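Long-range contact in putative fumarylpyruvate hydrolase (Burkholderia cenocepacia, PDB 4MAQ), which is a putative hydrolase of the fumarylacetoacetate hydrolase (FAH) family, carrying that family's C-terminal domain: residues T157-N170 / D220-F232. Residues are numbered along the deposited sequence; the frame is centred on the assembly and turned at random. Where two conformers were deposited one is given.
Sequences TGHPAAGRIWLAVN and DRVTGGVDGIATF
From I165 paired with V226 to V169 paired with V222, strands 164-169 and 221-226 run antiparallel, their axes 4.5 Å apart at closest approach, and a regular ladder of backbone hydrogen bonds joins them. The pair illustrates how glycines in one strand make a bed for an aromatic ring from the next. W166 folds its indole back over G224 and G225: with CG between the backbone N and the carbonyl carbon (chi1 65°), the ring lies flat on the neighbouring backbone, and G224 CA sits 3.4 Å from the centroid of its six-membered ring, a CH-pi contact over the face. In the conformer given, R164 NH1 lies over the rim of the opposite face, and R164 NH2 makes a 2.8 Å salt bridge to the syn lone pair of D227 OD1. A water bridges D227 OD1 and W166 NE1, at the ring edge. At the far end, N170 OD1 accepts the N-H of R221 in a nearly straight bond (2.9 Å from OD1 to N), and N170 ND2 meets D220 OD1 from above the carboxylate plane; D220 OD2 is held by Q217 N. On the buried face, I165 CG1 lies alongside V226 CG2, and L167 CD1 packs against V222 CG1. Beyond the strands, I229 CD1 fits against T157 and P160, near Y114. In a mixed sheet strands 172-178 and 230-236 flank the pair; I165 and L167 rest on I89 of strand 85-95, V226 on V116 of strand 111-122.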
ATOM      1  N   THR B 157      25.873  -0.298  12.744  1.00 11.25           N
ATOM      2  CA  THR B 157      25.973   1.077  12.215  1.00 11.39           C
ATOM      3  C   THR B 157      25.805   2.172  13.262  1.00 10.29           C
ATOM      4  O   THR B 157      26.155   3.328  13.010  1.00 11.93           O
ATOM      5  CB  THR B 157      24.897   1.326  11.138  1.00 12.42           C
ATOM      6  OG1 THR B 157      23.610   1.059  11.700  1.00 12.49           O
ATOM      7  CG2 THR B 157      25.104   0.405   9.941  1.00 14.02           C
ATOM      8  N   GLY B 158      25.233   1.816  14.406  1.00 11.77           N
ATOM      9  CA  GLY B 158      24.616   2.825  15.269  1.00 12.06           C
ATOM     10  C   GLY B 158      23.388   3.436  14.596  1.00 10.25           C
ATOM     11  O   GLY B 158      22.926   2.946  13.577  1.00 11.65           O
ATOM     12  N   HIS B 159      22.857   4.506  15.181  1.00 11.87           N
ATOM     13  CA  HIS B 159      21.699   5.196  14.626  1.00 11.12           C
ATOM     14  C   HIS B 159      22.220   6.456  13.978  1.00 10.91           C
ATOM     15  O   HIS B 159      22.455   7.433  14.662  1.00 13.45           O
ATOM     16  CB  HIS B 159      20.671   5.496  15.727  1.00 10.99           C
ATOM     17  CG  HIS B 159      20.088   4.271  16.353  1.00 10.78           C
ATOM     18  ND1 HIS B 159      19.280   3.391  15.661  1.00 11.11           N
ATOM     19  CD2 HIS B 159      20.219   3.758  17.606  1.00 12.42           C
ATOM     20  CE1 HIS B 159      18.924   2.397  16.461  1.00 12.43           C
ATOM     21  NE2 HIS B 159      19.481   2.593  17.644  1.00 14.45           N
ATOM     22  N   PRO B 160      22.408   6.445  12.631  1.00 10.61           N
ATOM     23  CA  PRO B 160      23.070   7.592  12.004  1.00 11.15           C
ATOM     24  C   PRO B 160      22.242   8.860  12.174  1.00 12.69           C
ATOM     25  O   PRO B 160      21.008   8.826  12.004  1.00 15.36           O
ATOM     26  CB  PRO B 160      23.153   7.182  10.523  1.00 12.51           C
ATOM     27  CG  PRO B 160      22.028   6.192  10.349  1.00 12.26           C
ATOM     28  CD  PRO B 160      22.046   5.419  11.634  1.00 11.44           C
ATOM     29  N   ALA B 161      22.914   9.969  12.468  1.00 11.97           N
ATOM     30  CA  ALA B 161      22.226  11.264  12.654  1.00 13.54           C
ATOM     31  C   ALA B 161      22.881  12.392  11.867  1.00 12.24           C
ATOM     32  O   ALA B 161      22.362  13.492  11.813  1.00 16.32           O
ATOM     33  CB  ALA B 161      22.110  11.617  14.129  1.00 16.58           C
ATOM     34  N   ALA B 162      24.010  12.100  11.229  1.00 10.79           N
ATOM     35  CA  ALA B 162      24.772  13.087  10.476  1.00 10.96           C
ATOM     36  C   ALA B 162      25.519  12.330   9.385  1.00 11.17           C
ATOM     37  O   ALA B 162      25.775  11.119   9.497  1.00 13.90           O
ATOM     38  CB  ALA B 162      25.748  13.870  11.389  1.00 13.77           C
ATOM     39  N   GLY B 163      25.857  13.046   8.325  1.00 11.30           N
ATOM     40  CA  GLY B 163      26.700  12.490   7.282  1.00 11.77           C
ATOM     41  C   GLY B 163      26.104  12.641   5.886  1.00 10.18           C
ATOM     42  O   GLY B 163      24.895  12.894   5.719  1.00 10.36           O
ATOM     43  N   ARG B 164      26.968  12.465   4.888  1.00 10.05           N
ATOM     44  CA  ARG B 164      26.609  12.684   3.496  0.50  9.92           C
ATOM     45  C   ARG B 164      25.567  11.682   2.986  1.00  9.11           C
ATOM     46  O   ARG B 164      25.685  10.463   3.208  1.00 10.23           O
ATOM     47  CB  ARG B 164      27.861  12.615   2.616  0.50 11.85           C
ATOM     48  CG  ARG B 164      27.624  12.959   1.145  0.50 14.01           C
ATOM     49  CD  ARG B 164      28.888  12.788   0.298  0.50 18.04           C
ATOM     50  NE  ARG B 164      29.546  11.511   0.566  0.50 21.04           N
ATOM     51  CZ  ARG B 164      30.118  10.745  -0.358  0.50 20.83           C
ATOM     52  NH1 ARG B 164      30.101  11.110  -1.638  0.50 24.06           N
ATOM     53  NH2 ARG B 164      30.695   9.603  -0.009  0.50 15.99           N
ATOM     54  N   ILE B 165      24.550  12.216   2.299  1.00  8.60           N
ATOM     55  CA  ILE B 165      23.538  11.432   1.581  1.00  8.93           C
ATOM     56  C   ILE B 165      23.547  12.000   0.165  1.00  9.57           C
ATOM     57  O   ILE B 165      23.453  13.227  -0.027  1.00  9.91           O
ATOM     58  CB  ILE B 165      22.140  11.506   2.259  1.00  9.30           C
ATOM     59  CG1 ILE B 165      21.072  10.875   1.358  1.00  9.45           C
ATOM     60  CG2 ILE B 165      21.749  12.937   2.678  1.00 10.93           C
ATOM     61  CD1 ILE B 165      19.768  10.522   2.055  1.00 10.25           C
ATOM     62  N   TRP B 166      23.714  11.137  -0.839  1.00  8.89           N
ATOM     63  CA  TRP B 166      24.013  11.644  -2.175  1.00  9.11           C
ATOM     64  C   TRP B 166      23.489  10.698  -3.247  1.00  9.13           C
ATOM     65  O   TRP B 166      23.272   9.496  -3.014  1.00  9.51           O
ATOM     66  CB  TRP B 166      25.542  11.861  -2.324  1.00  9.88           C
ATOM     67  CG  TRP B 166      26.300  10.557  -2.242  1.00  9.64           C
ATOM     68  CD1 TRP B 166      26.694   9.891  -1.101  1.00 10.02           C
ATOM     69  CD2 TRP B 166      26.711   9.746  -3.348  1.00  9.90           C
ATOM     70  NE1 TRP B 166      27.322   8.707  -1.444  1.00 10.74           N
ATOM     71  CE2 TRP B 166      27.352   8.602  -2.812  1.00 10.16           C
ATOM     72  CE3 TRP B 166      26.612   9.880  -4.747  1.00 11.09           C
ATOM     73  CZ2 TRP B 166      27.883   7.586  -3.624  1.00 10.13           C
ATOM     74  CZ3 TRP B 166      27.138   8.855  -5.559  1.00 11.81           C
ATOM     75  CH2 TRP B 166      27.762   7.724  -4.990  1.00 11.66           C
ATOM     76  N   LEU B 167      23.323  11.253  -4.441  1.00  8.63           N
ATOM     77  CA  LEU B 167      22.936  10.464  -5.592  1.00  8.20           C
ATOM     78  C   LEU B 167      23.543  11.115  -6.837  1.00  8.46           C
ATOM     79  O   LEU B 167      23.555  12.343  -6.957  1.00  9.53           O
ATOM     80  CB  LEU B 167      21.398  10.381  -5.701  1.00  8.89           C
ATOM     81  CG  LEU B 167      20.800   9.656  -6.920  1.00  9.08           C
ATOM     82  CD1 LEU B 167      19.430   9.102  -6.565  1.00  9.78           C
ATOM     83  CD2 LEU B 167      20.696  10.540  -8.162  1.00 10.54           C
ATOM     84  N   ALA B 168      24.071  10.283  -7.731  1.00  8.50           N
ATOM     85  CA  ALA B 168      24.591  10.727  -9.030  1.00  8.63           C
ATOM     86  C   ALA B 168      23.950   9.941 -10.150  1.00  8.11           C
ATOM     87  O   ALA B 168      23.473   8.808  -9.955  1.00  9.06           O
ATOM     88  CB  ALA B 168      26.112  10.547  -9.057  1.00 10.39           C
ATOM     89  N   VAL B 169      23.931  10.570 -11.322  1.00  8.28           N
ATOM     90  CA  VAL B 169      23.403   9.956 -12.539  1.00  8.82           C
ATOM     91  C   VAL B 169      24.489  10.060 -13.600  1.00  8.76           C
ATOM     92  O   VAL B 169      24.982  11.164 -13.897  1.00 10.11           O
ATOM     93  CB  VAL B 169      22.121  10.685 -13.023  1.00  9.33           C
ATOM     94  CG1 VAL B 169      21.683  10.191 -14.395  1.00 11.66           C
ATOM     95  CG2 VAL B 169      20.992  10.526 -12.015  1.00 11.18           C
ATOM     96  N   ASN B 170      24.870   8.916 -14.150  1.00  9.74           N
ATOM     97  CA  ASN B 170      25.975   8.869 -15.099  1.00  9.67           C
ATOM     98  C   ASN B 170      27.209   9.593 -14.568  1.00 10.58           C
ATOM     99  O   ASN B 170      27.937  10.280 -15.303  1.00 11.72           O
ATOM    100  CB  ASN B 170      25.532   9.367 -16.488  1.00 10.33           C
ATOM    101  CG  ASN B 170      24.313   8.635 -16.968  1.00  8.72           C
ATOM    102  OD1 ASN B 170      24.171   7.435 -16.713  1.00 10.74           O
ATOM    103  ND2 ASN B 170      23.419   9.339 -17.645  1.00 10.77           N
ATOM    104  N   ASP B 220      19.967   5.194 -17.741  1.00 10.86           N
ATOM    105  CA  ASP B 220      20.833   5.946 -16.832  1.00 10.12           C
ATOM    106  C   ASP B 220      21.475   5.027 -15.789  1.00  9.34           C
ATOM    107  O   ASP B 220      20.823   4.086 -15.286  1.00  9.81           O
ATOM    108  CB  ASP B 220      20.055   7.047 -16.113  1.00 11.41           C
ATOM    109  CG  ASP B 220      19.914   8.317 -16.930  1.00 11.24           C
ATOM    110  OD1 ASP B 220      20.528   8.434 -18.012  1.00 14.30           O
ATOM    111  OD2 ASP B 220      19.169   9.211 -16.466  1.00 13.27           O
ATOM    112  N   ARG B 221      22.724   5.328 -15.429  1.00  9.56           N
ATOM    113  CA  ARG B 221      23.433   4.645 -14.335  1.00  9.00           C
ATOM    114  C   ARG B 221      23.286   5.492 -13.055  1.00  9.01           C
ATOM    115  O   ARG B 221      23.796   6.618 -12.985  1.00 10.47           O
ATOM    116  CB  ARG B 221      24.922   4.426 -14.667  1.00 10.04           C
ATOM    117  CG  ARG B 221      25.713   3.726 -13.545  1.00 10.79           C
ATOM    118  CD  ARG B 221      27.188   3.470 -13.920  1.00 11.36           C
ATOM    119  NE  ARG B 221      27.192   2.749 -15.201  1.00 11.62           N
ATOM    120  CZ  ARG B 221      26.979   1.436 -15.351  1.00 11.40           C
ATOM    121  NH1 ARG B 221      26.946   0.617 -14.301  1.00 10.53           N
ATOM    122  NH2 ARG B 221      26.803   0.943 -16.576  1.00 11.52           N
ATOM    123  N   VAL B 222      22.566   4.958 -12.067  1.00  7.91           N
ATOM    124  CA  VAL B 222      22.293   5.690 -10.832  1.00  9.54           C
ATOM    125  C   VAL B 222      23.191   5.138  -9.743  1.00  8.98           C
ATOM    126  O   VAL B 222      23.238   3.923  -9.518  1.00  9.43           O
ATOM    127  CB  VAL B 222      20.813   5.534 -10.431  1.00  8.63           C
ATOM    128  CG1 VAL B 222      20.475   6.472  -9.265  1.00 10.03           C
ATOM    129  CG2 VAL B 222      19.916   5.790 -11.642  1.00  9.91           C
ATOM    130  N   THR B 223      23.934   6.030  -9.102  1.00  8.66           N
ATOM    131  CA  THR B 223      24.729   5.681  -7.932  1.00  8.57           C
ATOM    132  C   THR B 223      24.310   6.568  -6.778  1.00  7.84           C
ATOM    133  O   THR B 223      23.679   7.616  -6.976  1.00  8.23           O
ATOM    134  CB  THR B 223      26.238   5.869  -8.206  1.00  9.64           C
ATOM    135  OG1 THR B 223      26.455   7.180  -8.750  1.00  9.44           O
ATOM    136  CG2 THR B 223      26.753   4.806  -9.180  1.00  9.77           C
ATOM    137  N   GLY B 224      24.638   6.141  -5.569  1.00  8.23           N
ATOM    138  CA  GLY B 224      24.339   6.968  -4.405  1.00  9.50           C
ATOM    139  C   GLY B 224      24.692   6.256  -3.138  1.00  8.15           C
ATOM    140  O   GLY B 224      25.239   5.133  -3.156  1.00  9.20           O
ATOM    141  N   GLY B 225      24.379   6.905  -2.022  1.00  8.21           N
ATOM    142  CA  GLY B 225      24.752   6.338  -0.750  1.00  9.87           C
ATOM    143  C   GLY B 225      24.471   7.219   0.426  1.00  7.80           C
ATOM    144  O   GLY B 225      24.080   8.387   0.273  1.00  9.02           O
ATOM    145  N   VAL B 226      24.644   6.630   1.606  1.00  8.66           N
ATOM    146  CA  VAL B 226      24.685   7.396   2.848  1.00  8.99           C
ATOM    147  C   VAL B 226      25.948   6.920   3.530  1.00  9.30           C
ATOM    148  O   VAL B 226      26.138   5.702   3.690  1.00  8.87           O
ATOM    149  CB  VAL B 226      23.456   7.152   3.746  1.00  8.61           C
ATOM    150  CG1 VAL B 226      23.665   7.854   5.098  1.00 10.48           C
ATOM    151  CG2 VAL B 226      22.196   7.648   3.047  1.00 10.06           C
ATOM    152  N   ASP B 227      26.825   7.858   3.885  1.00 10.29           N
ATOM    153  CA  ASP B 227      28.128   7.471   4.420  1.00 10.61           C
ATOM    154  C   ASP B 227      27.969   6.539   5.632  1.00  9.69           C
ATOM    155  O   ASP B 227      27.236   6.844   6.592  1.00 10.98           O
ATOM    156  CB  ASP B 227      28.966   8.703   4.754  1.00 11.28           C
ATOM    157  CG  ASP B 227      29.571   9.368   3.524  1.00 11.37           C
ATOM    158  OD1 ASP B 227      29.376   8.914   2.372  1.00 13.34           O
ATOM    159  OD2 ASP B 227      30.300  10.358   3.700  1.00 14.04           O
ATOM    160  N   GLY B 228      28.684   5.416   5.598  1.00 10.79           N
ATOM    161  CA  GLY B 228      28.666   4.425   6.667  1.00 11.84           C
ATOM    162  C   GLY B 228      27.527   3.422   6.599  1.00 11.44           C
ATOM    163  O   GLY B 228      27.522   2.436   7.349  1.00 12.93           O
ATOM    164  N   ILE B 229      26.550   3.652   5.710  1.00  9.61           N
ATOM    165  CA  ILE B 229      25.388   2.776   5.661  1.00  9.69           C
ATOM    166  C   ILE B 229      25.453   1.862   4.433  1.00 10.61           C
ATOM    167  O   ILE B 229      25.525   0.635   4.581  1.00 15.11           O
ATOM    168  CB  ILE B 229      24.043   3.563   5.703  1.00  9.85           C
ATOM    169  CG1 ILE B 229      23.966   4.451   6.958  1.00 10.04           C
ATOM    170  CG2 ILE B 229      22.836   2.630   5.575  1.00 10.89           C
ATOM    171  CD1 ILE B 229      24.098   3.718   8.280  1.00 10.81           C
ATOM    172  N   ALA B 230      25.455   2.451   3.237  1.00  9.11           N
ATOM    173  CA  ALA B 230      25.563   1.673   1.993  1.00  9.12           C
ATOM    174  C   ALA B 230      25.824   2.605   0.839  1.00  9.48           C
ATOM    175  O   ALA B 230      25.524   3.804   0.918  1.00  9.75           O
ATOM    176  CB  ALA B 230      24.275   0.900   1.742  1.00 10.57           C
ATOM    177  N   THR B 231      26.376   2.059  -0.238  1.00  9.61           N
ATOM    178  CA  THR B 231      26.329   2.718  -1.535  1.00  9.46           C
ATOM    179  C   THR B 231      25.642   1.767  -2.491  1.00  9.99           C
ATOM    180  O   THR B 231      25.470   0.582  -2.183  1.00 11.50           O
ATOM    181  CB  THR B 231      27.732   3.096  -2.063  1.00 10.68           C
ATOM    182  OG1 THR B 231      28.513   1.902  -2.216  1.00 14.65           O
ATOM    183  CG2 THR B 231      28.421   4.061  -1.101  1.00 13.08           C
ATOM    184  N   PHE B 232      25.257   2.272  -3.650  1.00  9.39           N
ATOM    185  CA  PHE B 232      24.606   1.446  -4.648  1.00  9.03           C
ATOM    186  C   PHE B 232      24.961   1.918  -6.049  1.00  9.25           C
ATOM    187  O   PHE B 232      25.422   3.075  -6.264  1.00  9.08           O
ATOM    188  CB  PHE B 232      23.074   1.422  -4.489  1.00 10.32           C
ATOM    189  CG  PHE B 232      22.424   2.737  -4.761  1.00  9.04           C
ATOM    190  CD1 PHE B 232      22.102   3.131  -6.052  1.00  9.47           C
ATOM    191  CD2 PHE B 232      22.105   3.602  -3.704  1.00  9.59           C
ATOM    192  CE1 PHE B 232      21.498   4.366  -6.302  1.00  9.56           C
ATOM    193  CE2 PHE B 232      21.505   4.840  -3.948  1.00  9.62           C
ATOM    194  CZ  PHE B 232      21.211   5.224  -5.255  1.00 10.27           C
TER
HETATM  195  O   HOH W   1      27.518   3.278   9.959  1.00 13.81           O
HETATM  196  O   HOH W   2      27.462   9.168   8.032  1.00 13.51           O
HETATM  197  O   HOH W   3      29.685  11.985   5.756  1.00 13.39           O
HETATM  198  O   HOH W   4      28.221   6.987   0.728  1.00 15.85           O